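Local atomic coordinates of hypothetical protein Cgl1923 (Corynebacterium glutamicum ATCC 13032, PDB entry 2P90), a protein that is of unknown function but belongs to the PAC2 family, which includes proteasome assembly chaperones, and may therefore act in proteasome-related assembly. Residues B[55-60]-B[92-97]; B[27-32]-B[102-107]; B[47-52]-B[227-232]. All coordinates share one frame; numbering follows the deposited sequence.

All three contacts gather around one mixed sheet and the helix and loop packed on it. Contact 1 pairs strands 54-61 and 92-97, contact 2 pairs strands 103-108 and 27-33, and the direct neighbours 92-97 and 103-108 join the two, whose centres lie about 9 Å apart. Contact 3, centred about 12 Å from contact 2 and 15 Å from contact 1, sets helix 41-52 against the loop ahead of helix 232-250. Along the chain the segments of contacts 2 and 3 alternate, while both segments of contact 1 fall between 47-52 and 102-107. Early and late parts of the PAC2 chain thereby meet around neighbouring strands, with contact 3 packed on one face.

Contact 1: residues B[55-60]-B[92-97]; sequences HRLIAS and GLHVVR
Opposite the single residue Leu93 stand two residues, Ile58 and Ala59: a classic beta bulge in the antiparallel pairing of strands 54-61 and 92-97. Leu93 O is gripped twice, by Ile58 N at 2.7 Å and by Ala59 N at 3.3 Å. The first donor lies in the carbonyl plane, whereas the second comes in at a tilt to it. Before the bulge, Arg56 and Val95 form a hydrogen-bonded pair; after it, Leu93 N donates to Ala59 O.

The extra residue swings the Ile58 side chain toward the partner strand. Ile58 CB sits 3.3 Å from Leu93 O. From there Ile58 CG2 goes to the Leu93 side chain, 4.1 Å from Leu93 CD2, while CG1, set beside the backbone N (chi1 -70°), runs past the backbone N of Val95. The chain extends (chi2 175°) to its tip, where Ile58 CD1 lies 3.7 Å from Val95 N and 3.9 Å from Val95 CB. Leu11 of strand 9-11, Val18 and Phe130 also touch Ile58.

On the face opposite Ala59 and Leu93, His55 and His94 lie side by side, the edge of the His55 ring turned to the face of His94 in an offset T-shaped pair with planes at 88° and centroids 5.7 Å apart. Met50 of helix 41-52 touches both. Gly92, lacking a side chain, leaves room there for Leu57, whose CD1 ends 3.6 Å from Leu93 O.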
loop_
_atom_site.group_PDB
_atom_site.type_symbol
_atom_site.label_atom_id
_atom_site.label_comp_id
_atom_site.label_asym_id
_atom_site.label_seq_id
_atom_site.Cartn_x
_atom_site.Cartn_y
_atom_site.Cartn_z
ATOM N N HIS B 55 9.522 -28.057 16.072
ATOM C CA HIS B 55 8.238 -27.449 15.699
ATOM C C HIS B 55 7.598 -28.239 14.548
ATOM O O HIS B 55 8.297 -28.828 13.735
ATOM C CB HIS B 55 8.422 -25.977 15.311
ATOM C CG HIS B 55 9.438 -25.765 14.235
ATOM N ND1 HIS B 55 9.115 -25.761 12.896
ATOM C CD2 HIS B 55 10.774 -25.565 14.296
ATOM C CE1 HIS B 55 10.205 -25.551 12.178
ATOM N NE2 HIS B 55 11.228 -25.426 13.006
ATOM N N ARG B 56 6.270 -28.278 14.512
ATOM C CA ARG B 56 5.536 -28.930 13.427
ATOM C C ARG B 56 4.471 -27.941 12.961
ATOM O O ARG B 56 3.760 -27.344 13.796
ATOM C CB ARG B 56 4.848 -30.244 13.877
ATOM C CG ARG B 56 5.723 -31.486 14.275
ATOM C CD ARG B 56 6.558 -32.101 13.129
ATOM N NE ARG B 56 8.000 -31.785 13.282
ATOM C CZ ARG B 56 8.865 -32.458 14.062
ATOM N NH1 ARG B 56 8.463 -33.518 14.771
ATOM N NH2 ARG B 56 10.138 -32.068 14.151
ATOM N N LEU B 57 4.377 -27.770 11.635
ATOM C CA LEU B 57 3.344 -26.914 11.004
ATOM C C LEU B 57 1.906 -27.461 11.186
ATOM O O LEU B 57 1.631 -28.614 10.866
ATOM C CB LEU B 57 3.643 -26.738 9.510
ATOM C CG LEU B 57 2.787 -25.720 8.734
ATOM C CD1 LEU B 57 2.898 -24.334 9.345
ATOM C CD2 LEU B 57 3.223 -25.684 7.279
ATOM N N ILE B 58 1.012 -26.630 11.704
ATOM C CA ILE B 58 -0.389 -26.998 11.890
ATOM C C ILE B 58 -1.306 -26.441 10.785
ATOM O O ILE B 58 -2.149 -27.170 10.227
ATOM C CB ILE B 58 -0.907 -26.460 13.234
ATOM C CG1 ILE B 58 -0.264 -27.212 14.403
ATOM C CG2 ILE B 58 -2.447 -26.488 13.287
ATOM C CD1 ILE B 58 -0.640 -26.650 15.711
ATOM N N ALA B 59 -1.159 -25.141 10.498
ATOM C CA ALA B 59 -1.987 -24.448 9.510
ATOM C C ALA B 59 -1.160 -23.406 8.776
ATOM O O ALA B 59 -0.263 -22.795 9.368
ATOM C CB ALA B 59 -3.168 -23.789 10.177
ATOM N N SER B 60 -1.453 -23.229 7.487
ATOM C CA SER B 60 -0.847 -22.190 6.684
ATOM C C SER B 60 -1.915 -21.266 6.166
ATOM O O SER B 60 -2.889 -21.687 5.558
ATOM C CB SER B 60 -0.111 -22.774 5.487
ATOM O OG SER B 60 1.137 -23.300 5.885
ATOM N N GLY B 92 2.162 -18.988 9.425
ATOM C CA GLY B 92 1.731 -20.301 9.821
ATOM C C GLY B 92 1.506 -20.401 11.302
ATOM O O GLY B 92 2.034 -19.605 12.077
ATOM N N LEU B 93 0.690 -21.385 11.677
ATOM C CA LEU B 93 0.492 -21.794 13.051
ATOM C C LEU B 93 1.293 -23.067 13.273
ATOM O O LEU B 93 1.173 -24.046 12.501
ATOM C CB LEU B 93 -0.994 -22.049 13.313
ATOM C CG LEU B 93 -1.391 -22.433 14.742
ATOM C CD1 LEU B 93 -1.008 -21.316 15.693
ATOM C CD2 LEU B 93 -2.892 -22.679 14.818
ATOM N N HIS B 94 2.135 -23.035 14.304
ATOM C CA HIS B 94 3.011 -24.186 14.625
ATOM C C HIS B 94 2.762 -24.695 16.012
ATOM O O HIS B 94 2.375 -23.913 16.901
ATOM C CB HIS B 94 4.490 -23.822 14.571
ATOM C CG HIS B 94 4.944 -23.371 13.225
ATOM N ND1 HIS B 94 4.877 -22.051 12.822
ATOM C CD2 HIS B 94 5.469 -24.062 12.187
ATOM C CE1 HIS B 94 5.340 -21.950 11.591
ATOM N NE2 HIS B 94 5.703 -23.156 11.184
ATOM N N VAL B 95 2.973 -26.012 16.180
ATOM C CA VAL B 95 3.159 -26.585 17.517
ATOM C C VAL B 95 4.666 -26.606 17.777
ATOM O O VAL B 95 5.437 -27.127 16.969
ATOM C CB VAL B 95 2.475 -27.990 17.736
ATOM C CG1 VAL B 95 2.815 -29.001 16.662
ATOM C CG2 VAL B 95 2.802 -28.538 19.176
ATOM N N VAL B 96 5.078 -25.976 18.871
ATOM C CA VAL B 96 6.501 -25.921 19.234
ATOM C C VAL B 96 6.698 -26.609 20.604
ATOM O O VAL B 96 5.869 -26.475 21.498
ATOM C CB VAL B 96 7.060 -24.442 19.244
ATOM C CG1 VAL B 96 8.605 -24.422 19.437
ATOM C CG2 VAL B 96 6.647 -23.648 17.957
ATOM N N ARG B 97 7.791 -27.338 20.776
ATOM C CA ARG B 97 8.051 -27.947 22.082
ATOM C C ARG B 97 9.305 -27.390 22.759
ATOM O O ARG B 97 10.386 -27.346 22.146
ATOM C CB ARG B 97 8.068 -29.484 21.962
ATOM C CG ARG B 97 6.652 -30.035 21.790
ATOM C CD ARG B 97 6.631 -31.432 21.236
ATOM N NE ARG B 97 5.301 -31.821 20.748
ATOM C CZ ARG B 97 4.274 -32.215 21.510
ATOM N NH1 ARG B 97 3.133 -32.557 20.936
ATOM N NH2 ARG B 97 4.367 -32.271 22.837
#

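Contact 2: residues B[27-32]-B[102-107]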
loop_
_atom_site.group_PDB
_atom_site.type_symbol
_atom_site.label_atom_id
_atom_site.label_comp_id
_atom_site.label_asym_id
_atom_site.label_seq_id
_atom_site.Cartn_x
_atom_site.Cartn_y
_atom_site.Cartn_z
ATOM N N THR B 27 -0.774 -22.311 25.450
ATOM C CA THR B 27 -0.909 -20.901 25.157
ATOM C C THR B 27 -0.431 -20.634 23.706
ATOM O O THR B 27 0.441 -21.349 23.154
ATOM C CB THR B 27 -0.283 -19.971 26.264
ATOM O OG1 THR B 27 0.577 -18.958 25.686
ATOM C CG2 THR B 27 0.464 -20.759 27.268
ATOM N N LEU B 28 -1.063 -19.641 23.085
ATOM C CA LEU B 28 -0.676 -19.227 21.754
ATOM C C LEU B 28 0.166 -17.959 21.842
ATOM O O LEU B 28 -0.215 -17.001 22.503
ATOM C CB LEU B 28 -1.900 -19.012 20.872
ATOM C CG LEU B 28 -1.678 -18.411 19.456
ATOM C CD1 LEU B 28 -0.928 -19.347 18.531
ATOM C CD2 LEU B 28 -3.008 -18.019 18.856
ATOM N N ILE B 29 1.291 -17.971 21.134
ATOM C CA ILE B 29 2.137 -16.797 20.921
ATOM C C ILE B 29 1.908 -16.240 19.521
ATOM O O ILE B 29 1.977 -16.969 18.537
ATOM C CB ILE B 29 3.619 -17.185 21.118
ATOM C CG1 ILE B 29 3.755 -17.820 22.512
ATOM C CG2 ILE B 29 4.553 -15.972 20.916
ATOM C CD1 ILE B 29 5.018 -18.570 22.662
ATOM N N VAL B 30 1.608 -14.952 19.449
ATOM C CA VAL B 30 1.365 -14.297 18.215
ATOM C C VAL B 30 2.551 -13.336 17.996
ATOM O O VAL B 30 2.730 -12.355 18.734
ATOM C CB VAL B 30 -0.027 -13.579 18.212
ATOM C CG1 VAL B 30 -0.171 -12.662 17.007
ATOM C CG2 VAL B 30 -1.183 -14.585 18.266
ATOM N N ALA B 31 3.361 -13.665 16.979
ATOM C CA ALA B 31 4.528 -12.877 16.570
ATOM C C ALA B 31 4.409 -12.434 15.091
ATOM O O ALA B 31 4.959 -13.108 14.200
ATOM C CB ALA B 31 5.795 -13.704 16.762
ATOM N N LEU B 32 3.733 -11.307 14.840
ATOM C CA LEU B 32 3.495 -10.825 13.449
ATOM C C LEU B 32 4.413 -9.686 13.102
ATOM O O LEU B 32 4.426 -8.668 13.796
ATOM C CB LEU B 32 2.030 -10.372 13.215
ATOM C CG LEU B 32 0.911 -11.364 13.530
ATOM C CD1 LEU B 32 -0.480 -10.706 13.279
ATOM C CD2 LEU B 32 1.057 -12.712 12.751
ATOM N N LYS B 102 7.395 -29.787 26.368
ATOM C CA LYS B 102 6.089 -29.198 26.641
ATOM C C LYS B 102 5.594 -28.351 25.436
ATOM O O LYS B 102 6.308 -27.421 24.990
ATOM C CB LYS B 102 6.164 -28.325 27.887
ATOM C CG LYS B 102 4.812 -27.804 28.351
ATOM C CD LYS B 102 4.934 -26.884 29.553
ATOM C CE LYS B 102 3.675 -26.024 29.644
ATOM N NZ LYS B 102 3.394 -25.515 31.016
ATOM N N PRO B 103 4.391 -28.677 24.898
ATOM C CA PRO B 103 3.908 -27.988 23.692
ATOM C C PRO B 103 3.406 -26.566 23.931
ATOM O O PRO B 103 2.775 -26.280 24.940
ATOM C CB PRO B 103 2.740 -28.877 23.212
ATOM C CG PRO B 103 2.239 -29.579 24.475
ATOM C CD PRO B 103 3.448 -29.725 25.361
ATOM N N PHE B 104 3.711 -25.681 22.990
ATOM C CA PHE B 104 2.972 -24.437 22.863
ATOM C C PHE B 104 2.739 -24.107 21.390
ATOM O O PHE B 104 3.307 -24.728 20.470
ATOM C CB PHE B 104 3.652 -23.269 23.592
ATOM C CG PHE B 104 5.011 -22.911 23.053
ATOM C CD1 PHE B 104 5.170 -21.802 22.221
ATOM C CD2 PHE B 104 6.137 -23.677 23.393
ATOM C CE1 PHE B 104 6.438 -21.445 21.744
ATOM C CE2 PHE B 104 7.406 -23.349 22.928
ATOM C CZ PHE B 104 7.565 -22.229 22.091
ATOM N N LEU B 105 1.895 -23.107 21.183
ATOM C CA LEU B 105 1.495 -22.712 19.849
ATOM C C LEU B 105 2.082 -21.356 19.457
ATOM O O LEU B 105 2.137 -20.402 20.245
ATOM C CB LEU B 105 -0.027 -22.699 19.765
ATOM C CG LEU B 105 -0.676 -23.922 19.175
ATOM C CD1 LEU B 105 -0.090 -25.240 19.621
ATOM C CD2 LEU B 105 -2.211 -23.875 19.375
ATOM N N MET B 106 2.502 -21.283 18.214
ATOM C CA MET B 106 3.008 -20.050 17.676
ATOM C C MET B 106 2.361 -19.702 16.307
ATOM O O MET B 106 2.319 -20.514 15.371
ATOM C CB MET B 106 4.544 -20.115 17.608
ATOM C CG MET B 106 5.167 -18.840 17.080
ATOM S SD MET B 106 6.908 -18.630 17.525
ATOM C CE MET B 106 6.674 -17.232 18.549
ATOM N N LEU B 107 1.823 -18.493 16.238
ATOM C CA LEU B 107 1.389 -17.913 14.989
ATOM C C LEU B 107 2.394 -16.827 14.622
ATOM O O LEU B 107 2.510 -15.801 15.293
ATOM C CB LEU B 107 -0.025 -17.335 15.085
ATOM C CG LEU B 107 -0.538 -16.627 13.830
ATOM C CD1 LEU B 107 -0.777 -17.640 12.706
ATOM C CD2 LEU B 107 -1.816 -15.846 14.166
HETATM O O HOH W 1 1.853 -24.177 26.011
#
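The Phe104 ring, the one aromatic group in this contact, meets Ile29 obliquely: the methyl CD1 of Ile29 lies 3.3 Å from both CD1 and CE1 of Phe104, a tight fit against that ring bond. Phe104 CG stands between its backbone N and carbonyl carbon (chi1 63°), which lifts the ring off the strand toward helix 41-52. Leu49 of that helix shares the CE1 corner, while Leu227 and Leu229 meet the ring at CD2 and CE2.

On the face of the sheet that carries Ile29 and Met106, the second branch of Ile29 turns to Met106, and Ile29 CG2 is 3.4 Å from Met106 CE. The methionine chain is extended as far as SD and bends at its last torsion (chi3 -114°), bringing the methyl back over the neighbouring strand, where it also reaches Ala31 CB.

Leu28, Val30, Leu105 and Leu107 share the other face. Leu28 CD1 packs 3.7 Å from Leu105 CB and also touches Leu107 CB; outside the pair the Leu28 side chain meets Leu93 and Val132.

Four backbone bonds alternate between the strands, running from Leu105 N to Thr27 O (3.0 Å) up to Ala31 N to Leu107 O (2.9 Å). At the Thr27 end a water bridges Pro103 O and Thr27 N. This is the ladder of neighbouring parallel strands inside an alpha/beta sheet.

Contact 3: residues B[47-52]-B[227-232]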
loop_
_atom_site.group_PDB
_atom_site.type_symbol
_atom_site.label_atom_id
_atom_site.label_comp_id
_atom_site.label_asym_id
_atom_site.label_seq_id
_atom_site.Cartn_x
_atom_site.Cartn_y
_atom_site.Cartn_z
ATOM N N SER B 47 11.777 -16.462 15.042
ATOM C CA SER B 47 12.782 -17.180 14.296
ATOM C C SER B 47 13.825 -17.864 15.213
ATOM O O SER B 47 14.319 -18.927 14.890
ATOM C CB SER B 47 13.398 -16.313 13.183
ATOM O OG SER B 47 14.453 -15.552 13.694
ATOM N N HIS B 48 14.081 -17.306 16.386
ATOM C CA HIS B 48 14.944 -17.967 17.355
ATOM C C HIS B 48 14.370 -19.317 17.864
ATOM O O HIS B 48 15.094 -20.332 17.929
ATOM C CB HIS B 48 15.266 -17.033 18.526
ATOM C CG HIS B 48 16.172 -17.644 19.542
ATOM N ND1 HIS B 48 15.714 -18.140 20.748
ATOM C CD2 HIS B 48 17.508 -17.890 19.517
ATOM C CE1 HIS B 48 16.735 -18.636 21.434
ATOM N NE2 HIS B 48 17.832 -18.499 20.706
ATOM N N LEU B 49 13.088 -19.297 18.221
ATOM C CA LEU B 49 12.367 -20.469 18.683
ATOM C C LEU B 49 12.316 -21.508 17.589
ATOM O O LEU B 49 12.497 -22.697 17.839
ATOM C CB LEU B 49 10.946 -20.079 19.069
ATOM C CG LEU B 49 10.820 -19.185 20.311
ATOM C CD1 LEU B 49 9.379 -18.773 20.547
ATOM C CD2 LEU B 49 11.428 -19.823 21.618
ATOM N N MET B 50 12.106 -21.055 16.355
ATOM C CA MET B 50 12.039 -21.971 15.232
ATOM C C MET B 50 13.358 -22.703 14.958
ATOM O O MET B 50 13.350 -23.901 14.708
ATOM C CB MET B 50 11.537 -21.253 13.994
ATOM C CG MET B 50 10.568 -22.102 13.171
ATOM S SD MET B 50 8.812 -21.839 13.479
ATOM C CE MET B 50 8.713 -20.323 12.516
ATOM N N ASP B 51 14.477 -21.981 15.035
ATOM C CA ASP B 51 15.792 -22.543 14.808
ATOM C C ASP B 51 16.223 -23.450 15.949
ATOM O O ASP B 51 16.944 -24.422 15.727
ATOM C CB ASP B 51 16.817 -21.435 14.712
ATOM C CG ASP B 51 16.707 -20.658 13.441
ATOM O OD1 ASP B 51 15.986 -21.144 12.529
ATOM O OD2 ASP B 51 17.341 -19.571 13.339
ATOM N N ALA B 52 15.775 -23.124 17.156
ATOM C CA ALA B 52 16.301 -23.730 18.365
ATOM C C ALA B 52 15.483 -24.913 18.880
ATOM O O ALA B 52 16.033 -25.796 19.531
ATOM C CB ALA B 52 16.452 -22.680 19.478
ATOM N N LEU B 227 7.369 -22.034 30.397
ATOM C CA LEU B 227 8.143 -22.704 29.339
ATOM C C LEU B 227 9.633 -22.662 29.647
ATOM O O LEU B 227 10.114 -21.714 30.250
ATOM C CB LEU B 227 7.871 -22.077 27.944
ATOM C CG LEU B 227 6.422 -21.978 27.409
ATOM C CD1 LEU B 227 6.276 -20.934 26.253
ATOM C CD2 LEU B 227 5.844 -23.346 26.990
ATOM N N ASN B 228 10.347 -23.705 29.228
ATOM C CA ASN B 228 11.796 -23.782 29.378
ATOM C C ASN B 228 12.479 -23.575 28.017
ATOM O O ASN B 228 12.569 -24.503 27.200
ATOM C CB ASN B 228 12.204 -25.113 30.081
ATOM C CG ASN B 228 13.746 -25.371 30.106
ATOM O OD1 ASN B 228 14.564 -24.534 29.700
ATOM N ND2 ASN B 228 14.128 -26.563 30.585
ATOM N N LEU B 229 12.985 -22.360 27.798
ATOM C CA LEU B 229 13.498 -21.962 26.477
ATOM C C LEU B 229 15.027 -21.836 26.360
ATOM O O LEU B 229 15.653 -21.212 27.188
ATOM C CB LEU B 229 12.795 -20.675 26.009
ATOM C CG LEU B 229 11.259 -20.742 25.933
ATOM C CD1 LEU B 229 10.655 -19.388 25.556
ATOM C CD2 LEU B 229 10.780 -21.828 24.968
ATOM N N PRO B 230 15.630 -22.384 25.295
ATOM C CA PRO B 230 17.070 -22.196 25.205
ATOM C C PRO B 230 17.391 -20.748 24.779
ATOM O O PRO B 230 17.142 -20.357 23.637
ATOM C CB PRO B 230 17.499 -23.201 24.128
ATOM C CG PRO B 230 16.275 -23.454 23.306
ATOM C CD PRO B 230 15.076 -23.101 24.131
ATOM N N LEU B 231 17.941 -19.963 25.699
ATOM C CA LEU B 231 18.092 -18.533 25.475
ATOM C C LEU B 231 19.535 -18.039 25.306
ATOM O O LEU B 231 19.753 -16.852 25.022
ATOM C CB LEU B 231 17.397 -17.777 26.618
ATOM C CG LEU B 231 15.857 -17.806 26.668
ATOM C CD1 LEU B 231 15.331 -17.028 27.837
ATOM C CD2 LEU B 231 15.255 -17.257 25.402
ATOM N N LEU B 232 20.508 -18.937 25.469
ATOM C CA LEU B 232 21.907 -18.528 25.711
ATOM C C LEU B 232 22.648 -17.830 24.550
ATOM O O LEU B 232 23.530 -16.999 24.798
ATOM C CB LEU B 232 22.755 -19.696 26.262
ATOM C CG LEU B 232 22.232 -20.597 27.401
ATOM C CD1 LEU B 232 23.062 -21.896 27.507
ATOM C CD2 LEU B 232 22.130 -19.875 28.753
#
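Leu49 and Leu229 meet through their branched ends: Leu49 CD2 lies 4.0 Å from Leu229 CD2, and equally close to the other methyl of that leucine. With CG beside the backbone N (chi1 -68° in Leu49, -57° in Leu229) and the chain extended beyond, each leucine sends its methyls toward the other and the two cross at an angle. One helical turn on from His48, Ala52 CB presses against the Pro230 ring, 3.9 Å from Pro230 CG. The His48 side chain also comes near the Pro230 carbonyl, but the modelled approach is doubtfully short and the ring orientation uncertain, and no bond is assigned.

A second shell surrounds these groups. Leu53, just past the helix, touches both Leu229 and Pro230, while Phe104 and Met106 support Leu49 from the sheet. The loop is tied down at Asn228, whose backbone N bonds to Asp98 and whose OD1 accepts from the side chain of Asn99.

Leu218 of helix 211-225 touches both His48 and Leu231. The end of helix 41-52 and the loop between helices 211-225 and 232-250 thus pack side by side on the face of the sheet carrying Phe104 and Met106, with helix 211-225 alongside.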